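Local coordinates for ORC1-type DNA replication protein 2 (Aeropyrum pernix, PDB 1W5S) that takes part in regulating DNA replication, binds DNA and ATP, and combines an N-terminal AAA+ ATPase domain with a C-terminal winged-helix domain, at residues R109-P114 with K127-N132; Y162-V167 with I180-V185; L85-A90 with Y139-L144. One frame throughout, in Å; residues are numbered along the deposited sequence.

Along the chain from the N terminus, L85-A90 comes first and pairs in interaction 3 with Y139-L144, closing a loop of 48 residues. Interaction 1 is nested inside that loop and closes a shorter one of 12 residues: R109-P114, at the end of helix 100-111, meets K127-N132 in helix 122-136. Interaction 2 follows in series, also closing a loop of 12 residues, and joins the end of helix 158-165 to strand 180-186. That strand lies beside strand 139-145, and L183 N meets V142 O between them. K88 NZ probably donates to T111 O, linking interactions 3 and 1, while V130 packs on I180 and V167 where interactions 1 and 2 adjoin. All three lie within the AAA domain.

Interaction 1. Residues R109-P114 with K127-N132; sequences RQTGYP and KALVDN
Y113 carries its CG anti to the carbonyl carbon (chi1 -60°), which swings the phenol ring towards helix 122-136, and L129, with CG anti to the backbone N (chi1 -176°), sends CD1 to meet it. The ring is approached from several sides. CB of N132 sits over one face, 3.6 Å from Y113 CD1, in a CH-pi contact. CB of T111 lies across the opposite face, towards the rim, and L129 CD1 touches the edge in the ring plane, 3.9 Å from Y113 CD1. The N132 amide lies nearly parallel to the ring, the planes 15° apart, with OD1 3.8 Å from P114 CD. Its ND2 turns back along its own helix to donate to A128 O at 3.0 Å. A128 O thus accepts the backbone N-H and the side-chain amide of N132 from opposite faces, and the ND2 bond fixes the amide's rotation. The contact joins consecutive helices of the AAA+ ATPase domain, at the point where helix 100-111 ends and G112 turns away with positive phi. An ST turn shapes this exit: Y113 N donates to T111 OG1 at 3.1 Å, while the same hydroxyl is bonded to V108 O. T111 CG2 also reaches L129 CD1, 4.1 Å away. At the far end of the ring, Y113 OH is hydrogen-bonded to H138 ND1.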
loop_
_atom_site.group_PDB
_atom_site.type_symbol
_atom_site.label_atom_id
_atom_site.label_comp_id
_atom_site.label_asym_id
_atom_site.label_seq_id
_atom_site.Cartn_x
_atom_site.Cartn_y
_atom_site.Cartn_z
ATOM N N ARG A 109 -0.488 -24.041 2.222
ATOM C CA ARG A 109 -0.183 -24.189 3.645
ATOM C C ARG A 109 -1.182 -23.449 4.517
ATOM O O ARG A 109 -1.497 -23.896 5.591
ATOM C CB ARG A 109 1.245 -23.693 4.002
ATOM C CG ARG A 109 1.542 -23.788 5.534
ATOM C CD ARG A 109 3.051 -23.688 5.947
ATOM N NE ARG A 109 3.701 -25.014 5.887
ATOM C CZ ARG A 109 5.011 -25.225 5.816
ATOM N NH1 ARG A 109 5.864 -24.199 5.826
ATOM N NH2 ARG A 109 5.465 -26.481 5.742
ATOM N N GLN A 110 -1.674 -22.301 4.083
ATOM C CA GLN A 110 -2.671 -21.644 4.880
ATOM C C GLN A 110 -4.059 -22.282 4.794
ATOM O O GLN A 110 -4.817 -22.124 5.715
ATOM C CB GLN A 110 -2.747 -20.194 4.545
ATOM C CG GLN A 110 -1.522 -19.393 5.016
ATOM C CD GLN A 110 -1.553 -18.043 4.327
ATOM O OE1 GLN A 110 -0.855 -17.798 3.350
ATOM N NE2 GLN A 110 -2.462 -17.235 4.752
ATOM N N THR A 111 -4.382 -22.989 3.705
ATOM C CA THR A 111 -5.624 -23.765 3.596
ATOM C C THR A 111 -5.712 -24.988 4.568
ATOM O O THR A 111 -6.817 -25.416 4.938
ATOM C CB THR A 111 -5.811 -24.320 2.175
ATOM O OG1 THR A 111 -4.769 -25.275 1.841
ATOM C CG2 THR A 111 -5.824 -23.263 1.204
ATOM N N GLY A 112 -4.555 -25.577 4.919
ATOM C CA GLY A 112 -4.513 -26.833 5.637
ATOM C C GLY A 112 -4.860 -28.056 4.806
ATOM O O GLY A 112 -4.915 -29.143 5.320
ATOM N N TYR A 113 -5.129 -27.906 3.519
ATOM C CA TYR A 113 -5.406 -29.057 2.652
ATOM C C TYR A 113 -4.224 -29.972 2.361
ATOM O O TYR A 113 -3.108 -29.560 2.281
ATOM C CB TYR A 113 -5.949 -28.594 1.314
ATOM C CG TYR A 113 -7.219 -27.803 1.367
ATOM C CD1 TYR A 113 -7.482 -26.844 0.390
ATOM C CD2 TYR A 113 -8.196 -28.037 2.326
ATOM C CE1 TYR A 113 -8.657 -26.134 0.358
ATOM C CE2 TYR A 113 -9.395 -27.311 2.310
ATOM C CZ TYR A 113 -9.607 -26.342 1.309
ATOM O OH TYR A 113 -10.777 -25.598 1.245
ATOM N N PRO A 114 -4.477 -31.264 2.178
ATOM C CA PRO A 114 -3.325 -32.153 1.979
ATOM C C PRO A 114 -2.761 -32.084 0.563
ATOM O O PRO A 114 -2.765 -33.038 -0.152
ATOM C CB PRO A 114 -3.928 -33.543 2.244
ATOM C CG PRO A 114 -5.312 -33.249 2.831
ATOM C CD PRO A 114 -5.736 -32.013 2.199
ATOM N N LYS A 127 -4.169 -26.925 -9.796
ATOM C CA LYS A 127 -5.214 -27.916 -10.065
ATOM C C LYS A 127 -5.630 -28.625 -8.778
ATOM O O LYS A 127 -6.809 -28.801 -8.549
ATOM C CB LYS A 127 -4.744 -28.943 -11.079
ATOM C CG LYS A 127 -4.526 -28.369 -12.455
ATOM C CD LYS A 127 -3.951 -29.386 -13.460
ATOM C CE LYS A 127 -4.415 -29.032 -14.872
ATOM N NZ LYS A 127 -3.542 -29.530 -15.973
ATOM N N ALA A 128 -4.682 -29.021 -7.918
ATOM C CA ALA A 128 -5.076 -29.728 -6.706
ATOM C C ALA A 128 -5.859 -28.798 -5.785
ATOM O O ALA A 128 -6.758 -29.238 -5.027
ATOM C CB ALA A 128 -3.879 -30.326 -5.979
ATOM N N LEU A 129 -5.546 -27.532 -5.849
ATOM C CA LEU A 129 -6.222 -26.597 -5.029
ATOM C C LEU A 129 -7.656 -26.431 -5.525
ATOM O O LEU A 129 -8.591 -26.392 -4.735
ATOM C CB LEU A 129 -5.478 -25.247 -4.975
ATOM C CG LEU A 129 -6.127 -24.257 -4.024
ATOM C CD1 LEU A 129 -6.111 -24.737 -2.577
ATOM C CD2 LEU A 129 -5.418 -22.886 -4.158
ATOM N N VAL A 130 -7.829 -26.300 -6.825
ATOM C CA VAL A 130 -9.157 -26.204 -7.380
ATOM C C VAL A 130 -9.998 -27.460 -7.033
ATOM O O VAL A 130 -11.187 -27.362 -6.656
ATOM C CB VAL A 130 -9.087 -25.896 -8.931
ATOM C CG1 VAL A 130 -10.403 -26.161 -9.641
ATOM C CG2 VAL A 130 -8.679 -24.425 -9.141
ATOM N N ASP A 131 -9.371 -28.627 -7.109
ATOM C CA ASP A 131 -10.056 -29.820 -6.772
ATOM C C ASP A 131 -10.395 -29.925 -5.273
ATOM O O ASP A 131 -11.484 -30.350 -4.932
ATOM C CB ASP A 131 -9.299 -31.047 -7.302
ATOM C CG ASP A 131 -10.258 -32.129 -7.834
ATOM O OD1 ASP A 131 -11.078 -31.804 -8.733
ATOM O OD2 ASP A 131 -10.211 -33.282 -7.342
ATOM N N ASN A 132 -9.518 -29.504 -4.371
ATOM C CA ASN A 132 -9.857 -29.602 -2.923
ATOM C C ASN A 132 -11.015 -28.710 -2.495
ATOM O O ASN A 132 -11.810 -29.064 -1.621
ATOM C CB ASN A 132 -8.659 -29.257 -2.022
ATOM C CG ASN A 132 -7.865 -30.455 -1.661
ATOM O OD1 ASN A 132 -8.136 -31.108 -0.663
ATOM N ND2 ASN A 132 -6.884 -30.784 -2.505
#

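Interaction 2. Residues Y162-V167 with I180-V185; sequences YTLLRV and IGFLLV
In the alpha/beta fold of the AAA+ ATPase domain, helix 158-165 belongs to the connection between the neighbouring parallel strands 139-145 and 180-186, and its C-terminal end packs here on the second of them. F182 is the centre of the contact. With its CG anti to the carbonyl carbon (chi1 -57°), the phenyl ring projects from the strand into a group of aliphatic side chains. L165 CD1 stands almost exactly over the middle of one face, 3.5 Å from the ring centroid and 11° off the normal, a close CH-pi contact. L164 meets the outer part of the ring with its branch point and one methyl: CG lies 3.6 Å from F182 CE2, and CD1 3.7 Å from F182 CZ. V167 CG2 comes to the edge in the ring plane, 4.0 Å from F182 CE1. The backbone takes part as well, since L164 O approaches F182 CZ to 3.2 Å while accepting from V167 N as the chain leaves the helix. Weaker contacts extend along the strand on either side of F182. L165 CD1 reaches L184 CD2 at 4.4 Å, and V167 CG1 reaches I180 CD1 at 4.3 Å, so I180, F182 and L184 all face the 162-167 segment. Beyond these residues, L100, I103 and L104 of helix 100-111 pack on L164, while L126 and V130 of helix 122-136 pack on V167. V202 of helix 200-203 touches L165. On the sheet itself V142 and L144 of strand 139-145 lie against F182 and L184, and the backbone of F182 bonds to N52 of strand 51-56, which places strand 180-186 between these two neighbours.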
loop_
_atom_site.group_PDB
_atom_site.type_symbol
_atom_site.label_atom_id
_atom_site.label_comp_id
_atom_site.label_asym_id
_atom_site.label_seq_id
_atom_site.Cartn_x
_atom_site.Cartn_y
_atom_site.Cartn_z
ATOM N N TYR A 162 -1.195 -14.653 -15.211
ATOM C CA TYR A 162 -2.422 -15.048 -15.876
ATOM C C TYR A 162 -2.937 -16.366 -15.348
ATOM O O TYR A 162 -4.122 -16.508 -15.056
ATOM C CB TYR A 162 -2.232 -15.140 -17.385
ATOM C CG TYR A 162 -2.398 -13.813 -18.146
ATOM C CD1 TYR A 162 -1.657 -13.539 -19.310
ATOM C CD2 TYR A 162 -3.299 -12.825 -17.704
ATOM C CE1 TYR A 162 -1.843 -12.328 -20.016
ATOM C CE2 TYR A 162 -3.479 -11.646 -18.394
ATOM C CZ TYR A 162 -2.760 -11.387 -19.542
ATOM O OH TYR A 162 -2.984 -10.174 -20.186
ATOM N N THR A 163 -2.076 -17.363 -15.218
ATOM C CA THR A 163 -2.640 -18.661 -14.807
ATOM C C THR A 163 -3.160 -18.582 -13.403
ATOM O O THR A 163 -4.175 -19.171 -13.129
ATOM C CB THR A 163 -1.699 -19.926 -14.968
ATOM O OG1 THR A 163 -0.680 -19.899 -13.977
ATOM C CG2 THR A 163 -1.092 -20.001 -16.311
ATOM N N LEU A 164 -2.497 -17.865 -12.513
ATOM C CA LEU A 164 -3.086 -17.583 -11.184
ATOM C C LEU A 164 -4.363 -16.723 -11.248
ATOM O O LEU A 164 -5.399 -17.051 -10.734
ATOM C CB LEU A 164 -2.091 -16.878 -10.280
ATOM C CG LEU A 164 -2.574 -16.632 -8.834
ATOM C CD1 LEU A 164 -2.849 -17.927 -8.134
ATOM C CD2 LEU A 164 -1.550 -15.878 -8.038
ATOM N N LEU A 165 -4.280 -15.573 -11.856
ATOM C CA LEU A 165 -5.359 -14.606 -11.679
ATOM C C LEU A 165 -6.551 -14.858 -12.566
ATOM O O LEU A 165 -7.598 -14.320 -12.301
ATOM C CB LEU A 165 -4.851 -13.211 -11.893
ATOM C CG LEU A 165 -4.428 -12.352 -10.726
ATOM C CD1 LEU A 165 -4.484 -12.950 -9.349
ATOM C CD2 LEU A 165 -3.104 -11.643 -11.010
ATOM N N ARG A 166 -6.383 -15.628 -13.630
ATOM C CA ARG A 166 -7.512 -16.186 -14.333
ATOM C C ARG A 166 -7.475 -17.700 -14.269
ATOM O O ARG A 166 -7.679 -18.364 -15.268
ATOM C CB ARG A 166 -7.590 -15.768 -15.794
ATOM C CG ARG A 166 -7.246 -14.347 -16.116
ATOM C CD ARG A 166 -6.105 -14.321 -17.078
ATOM N NE ARG A 166 -6.511 -14.001 -18.452
ATOM C CZ ARG A 166 -6.302 -14.757 -19.535
ATOM N NH1 ARG A 166 -5.682 -15.936 -19.468
ATOM N NH2 ARG A 166 -6.728 -14.315 -20.711
ATOM N N VAL A 167 -7.265 -18.221 -13.064
ATOM C CA VAL A 167 -7.480 -19.638 -12.763
ATOM C C VAL A 167 -8.655 -20.278 -13.460
ATOM O O VAL A 167 -8.508 -21.319 -14.071
ATOM C CB VAL A 167 -7.830 -19.956 -11.302
ATOM C CG1 VAL A 167 -7.021 -21.216 -10.844
ATOM C CG2 VAL A 167 -7.776 -18.790 -10.433
ATOM N N ILE A 180 -12.093 -19.260 -6.194
ATOM C CA ILE A 180 -10.925 -18.444 -5.803
ATOM C C ILE A 180 -11.092 -17.002 -6.286
ATOM O O ILE A 180 -11.254 -16.767 -7.472
ATOM C CB ILE A 180 -9.628 -19.018 -6.345
ATOM C CG1 ILE A 180 -9.519 -20.526 -6.009
ATOM C CG2 ILE A 180 -8.479 -18.251 -5.771
ATOM C CD1 ILE A 180 -8.470 -21.280 -6.840
ATOM N N GLY A 181 -11.106 -16.065 -5.361
ATOM C CA GLY A 181 -11.004 -14.670 -5.677
ATOM C C GLY A 181 -9.727 -14.098 -5.154
ATOM O O GLY A 181 -8.977 -14.727 -4.346
ATOM N N PHE A 182 -9.424 -12.886 -5.608
ATOM C CA PHE A 182 -8.196 -12.242 -5.182
ATOM C C PHE A 182 -8.405 -10.784 -4.793
ATOM O O PHE A 182 -9.230 -10.074 -5.377
ATOM C CB PHE A 182 -7.153 -12.309 -6.290
ATOM C CG PHE A 182 -6.814 -13.699 -6.765
ATOM C CD1 PHE A 182 -7.536 -14.306 -7.750
ATOM C CD2 PHE A 182 -5.704 -14.352 -6.295
ATOM C CE1 PHE A 182 -7.186 -15.573 -8.175
ATOM C CE2 PHE A 182 -5.368 -15.646 -6.763
ATOM C CZ PHE A 182 -6.098 -16.220 -7.677
ATOM N N LEU A 183 -7.634 -10.360 -3.782
ATOM C CA LEU A 183 -7.585 -8.969 -3.334
ATOM C C LEU A 183 -6.140 -8.533 -3.470
ATOM O O LEU A 183 -5.305 -9.033 -2.726
ATOM C CB LEU A 183 -8.023 -8.816 -1.878
ATOM C CG LEU A 183 -8.779 -7.536 -1.452
ATOM C CD1 LEU A 183 -8.895 -7.381 0.030
ATOM C CD2 LEU A 183 -8.340 -6.254 -2.109
ATOM N N LEU A 184 -5.865 -7.686 -4.478
ATOM C CA LEU A 184 -4.532 -7.146 -4.718
ATOM C C LEU A 184 -4.398 -5.881 -3.911
ATOM O O LEU A 184 -5.374 -5.066 -3.782
ATOM C CB LEU A 184 -4.291 -6.841 -6.177
ATOM C CG LEU A 184 -4.766 -7.925 -7.156
ATOM C CD1 LEU A 184 -4.460 -7.447 -8.605
ATOM C CD2 LEU A 184 -4.136 -9.313 -6.842
ATOM N N VAL A 185 -3.242 -5.817 -3.249
ATOM C CA VAL A 185 -2.829 -4.678 -2.490
ATOM C C VAL A 185 -1.498 -4.188 -3.055
ATOM O O VAL A 185 -0.529 -4.936 -3.008
ATOM C CB VAL A 185 -2.704 -5.031 -1.017
ATOM C CG1 VAL A 185 -2.256 -3.845 -0.285
ATOM C CG2 VAL A 185 -4.067 -5.439 -0.455
#

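Interaction 3. Residues L85-A90 with Y139-L144; sequences LTVKQA and YLLVIL
K88 N donates to Y139 O at 2.6 Å, the shortest of five backbone bonds that pair strands 87-93 and 139-145 in parallel. The first is an outer strand of the five-stranded parallel sheet in the AAA+ domain; the second is probably the hydrophobic strand of the Walker B motif. Y139 O also receives a CA-H...O contact from V87 CA. The bonding then steps from one strand to the other: L141 N to K88 O at 2.8 Å, A90 N to L141 O at 3.0 Å and I143 N to A90 O at 2.7 Å. On the face bearing V87, Y139 and L141, V87 CG2 lies beside L141 CB, 3.8 Å away, and A80 of helix 65-82, the helix that begins at the ATP-binding residues K65 to T67, packs on V87. On the other face, L140 has CG anti to the backbone N (chi1 -180°), which carries CD1 across to A90 CB at 4.0 Å; I107 of helix 100-111 covers both. At the N-terminal end Y139 N donates to T86 O, and that same oxygen lies in the plane of the Y139 ring, at its edge, 3.7 Å from CD1.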
loop_
_atom_site.group_PDB
_atom_site.type_symbol
_atom_site.label_atom_id
_atom_site.label_comp_id
_atom_site.label_asym_id
_atom_site.label_seq_id
_atom_site.Cartn_x
_atom_site.Cartn_y
_atom_site.Cartn_z
ATOM N N LEU A 85 -21.805 -20.756 4.127
ATOM C CA LEU A 85 -21.009 -20.933 2.894
ATOM C C LEU A 85 -19.578 -21.482 3.028
ATOM O O LEU A 85 -19.185 -22.458 2.227
ATOM C CB LEU A 85 -21.008 -19.685 1.998
ATOM C CG LEU A 85 -22.319 -19.503 1.246
ATOM C CD1 LEU A 85 -22.312 -18.268 0.335
ATOM C CD2 LEU A 85 -22.672 -20.742 0.506
ATOM N N THR A 86 -18.826 -20.934 3.961
ATOM C CA THR A 86 -17.366 -21.303 4.112
ATOM C C THR A 86 -16.301 -20.632 3.161
ATOM O O THR A 86 -15.864 -21.233 2.158
ATOM C CB THR A 86 -16.998 -22.806 4.277
ATOM O OG1 THR A 86 -17.780 -23.406 5.277
ATOM C CG2 THR A 86 -15.561 -22.946 4.831
ATOM N N VAL A 87 -15.866 -19.417 3.513
ATOM C CA VAL A 87 -14.700 -18.822 2.785
ATOM C C VAL A 87 -13.415 -18.819 3.587
ATOM O O VAL A 87 -13.371 -18.371 4.721
ATOM C CB VAL A 87 -14.967 -17.465 2.028
ATOM C CG1 VAL A 87 -16.177 -16.769 2.503
ATOM C CG2 VAL A 87 -13.745 -16.561 1.931
ATOM N N LYS A 88 -12.387 -19.421 2.989
ATOM C CA LYS A 88 -11.072 -19.462 3.586
ATOM C C LYS A 88 -10.260 -18.253 3.124
ATOM O O LYS A 88 -10.522 -17.673 2.043
ATOM C CB LYS A 88 -10.346 -20.726 3.199
ATOM C CG LYS A 88 -11.130 -21.958 3.527
ATOM C CD LYS A 88 -10.545 -22.740 4.595
ATOM C CE LYS A 88 -9.547 -23.700 4.056
ATOM N NZ LYS A 88 -9.096 -24.451 5.246
ATOM N N GLN A 89 -9.287 -17.901 3.974
ATOM C CA GLN A 89 -8.473 -16.715 3.826
ATOM C C GLN A 89 -7.049 -17.183 3.566
ATOM O O GLN A 89 -6.551 -18.093 4.256
ATOM C CB GLN A 89 -8.527 -15.892 5.106
ATOM C CG GLN A 89 -9.867 -15.997 5.736
ATOM C CD GLN A 89 -10.064 -15.138 6.970
ATOM O OE1 GLN A 89 -9.580 -14.003 7.060
ATOM N NE2 GLN A 89 -10.837 -15.665 7.917
ATOM N N ALA A 90 -6.418 -16.593 2.550
ATOM C CA ALA A 90 -4.965 -16.696 2.353
ATOM C C ALA A 90 -4.392 -15.309 2.167
ATOM O O ALA A 90 -4.978 -14.461 1.511
ATOM C CB ALA A 90 -4.633 -17.568 1.187
ATOM N N TYR A 139 -14.698 -21.990 -0.413
ATOM C CA TYR A 139 -14.254 -20.895 -1.233
ATOM C C TYR A 139 -12.991 -20.311 -0.636
ATOM O O TYR A 139 -12.833 -20.331 0.575
ATOM C CB TYR A 139 -15.305 -19.816 -1.226
ATOM C CG TYR A 139 -16.587 -20.252 -1.867
ATOM C CD1 TYR A 139 -17.585 -20.804 -1.120
ATOM C CD2 TYR A 139 -16.769 -20.136 -3.240
ATOM C CE1 TYR A 139 -18.732 -21.256 -1.706
ATOM C CE2 TYR A 139 -17.923 -20.508 -3.824
ATOM C CZ TYR A 139 -18.918 -21.073 -3.045
ATOM O OH TYR A 139 -20.104 -21.497 -3.621
ATOM N N LEU A 140 -12.099 -19.808 -1.486
ATOM C CA LEU A 140 -10.846 -19.205 -1.048
ATOM C C LEU A 140 -10.713 -17.744 -1.561
ATOM O O LEU A 140 -10.794 -17.450 -2.774
ATOM C CB LEU A 140 -9.674 -20.054 -1.556
ATOM C CG LEU A 140 -8.240 -19.645 -1.232
ATOM C CD1 LEU A 140 -7.916 -19.698 0.303
ATOM C CD2 LEU A 140 -7.321 -20.477 -1.996
ATOM N N LEU A 141 -10.458 -16.845 -0.626
ATOM C CA LEU A 141 -10.200 -15.458 -0.933
ATOM C C LEU A 141 -8.745 -15.203 -0.601
ATOM O O LEU A 141 -8.327 -15.322 0.564
ATOM C CB LEU A 141 -11.167 -14.596 -0.140
ATOM C CG LEU A 141 -11.338 -13.133 -0.462
ATOM C CD1 LEU A 141 -10.996 -12.792 -1.915
ATOM C CD2 LEU A 141 -12.759 -12.762 -0.140
ATOM N N VAL A 142 -7.965 -14.902 -1.654
ATOM C CA VAL A 142 -6.508 -14.741 -1.536
ATOM C C VAL A 142 -6.109 -13.261 -1.602
ATOM O O VAL A 142 -6.504 -12.559 -2.531
ATOM C CB VAL A 142 -5.737 -15.475 -2.665
ATOM C CG1 VAL A 142 -4.219 -15.301 -2.469
ATOM C CG2 VAL A 142 -6.119 -16.905 -2.701
ATOM N N ILE A 143 -5.319 -12.824 -0.604
ATOM C CA ILE A 143 -4.743 -11.493 -0.558
ATOM C C ILE A 143 -3.309 -11.498 -1.135
ATOM O O ILE A 143 -2.459 -12.168 -0.605
ATOM C CB ILE A 143 -4.709 -10.906 0.908
ATOM C CG1 ILE A 143 -6.123 -10.795 1.493
ATOM C CG2 ILE A 143 -4.056 -9.452 0.873
ATOM C CD1 ILE A 143 -6.261 -10.301 3.013
ATOM N N LEU A 144 -3.050 -10.753 -2.201
ATOM C CA LEU A 144 -1.698 -10.576 -2.675
ATOM C C LEU A 144 -1.197 -9.153 -2.388
ATOM O O LEU A 144 -1.572 -8.190 -3.061
ATOM C CB LEU A 144 -1.563 -10.907 -4.151
ATOM C CG LEU A 144 -2.053 -12.254 -4.642
ATOM C CD1 LEU A 144 -1.872 -12.365 -6.170
ATOM C CD2 LEU A 144 -1.291 -13.325 -3.996
#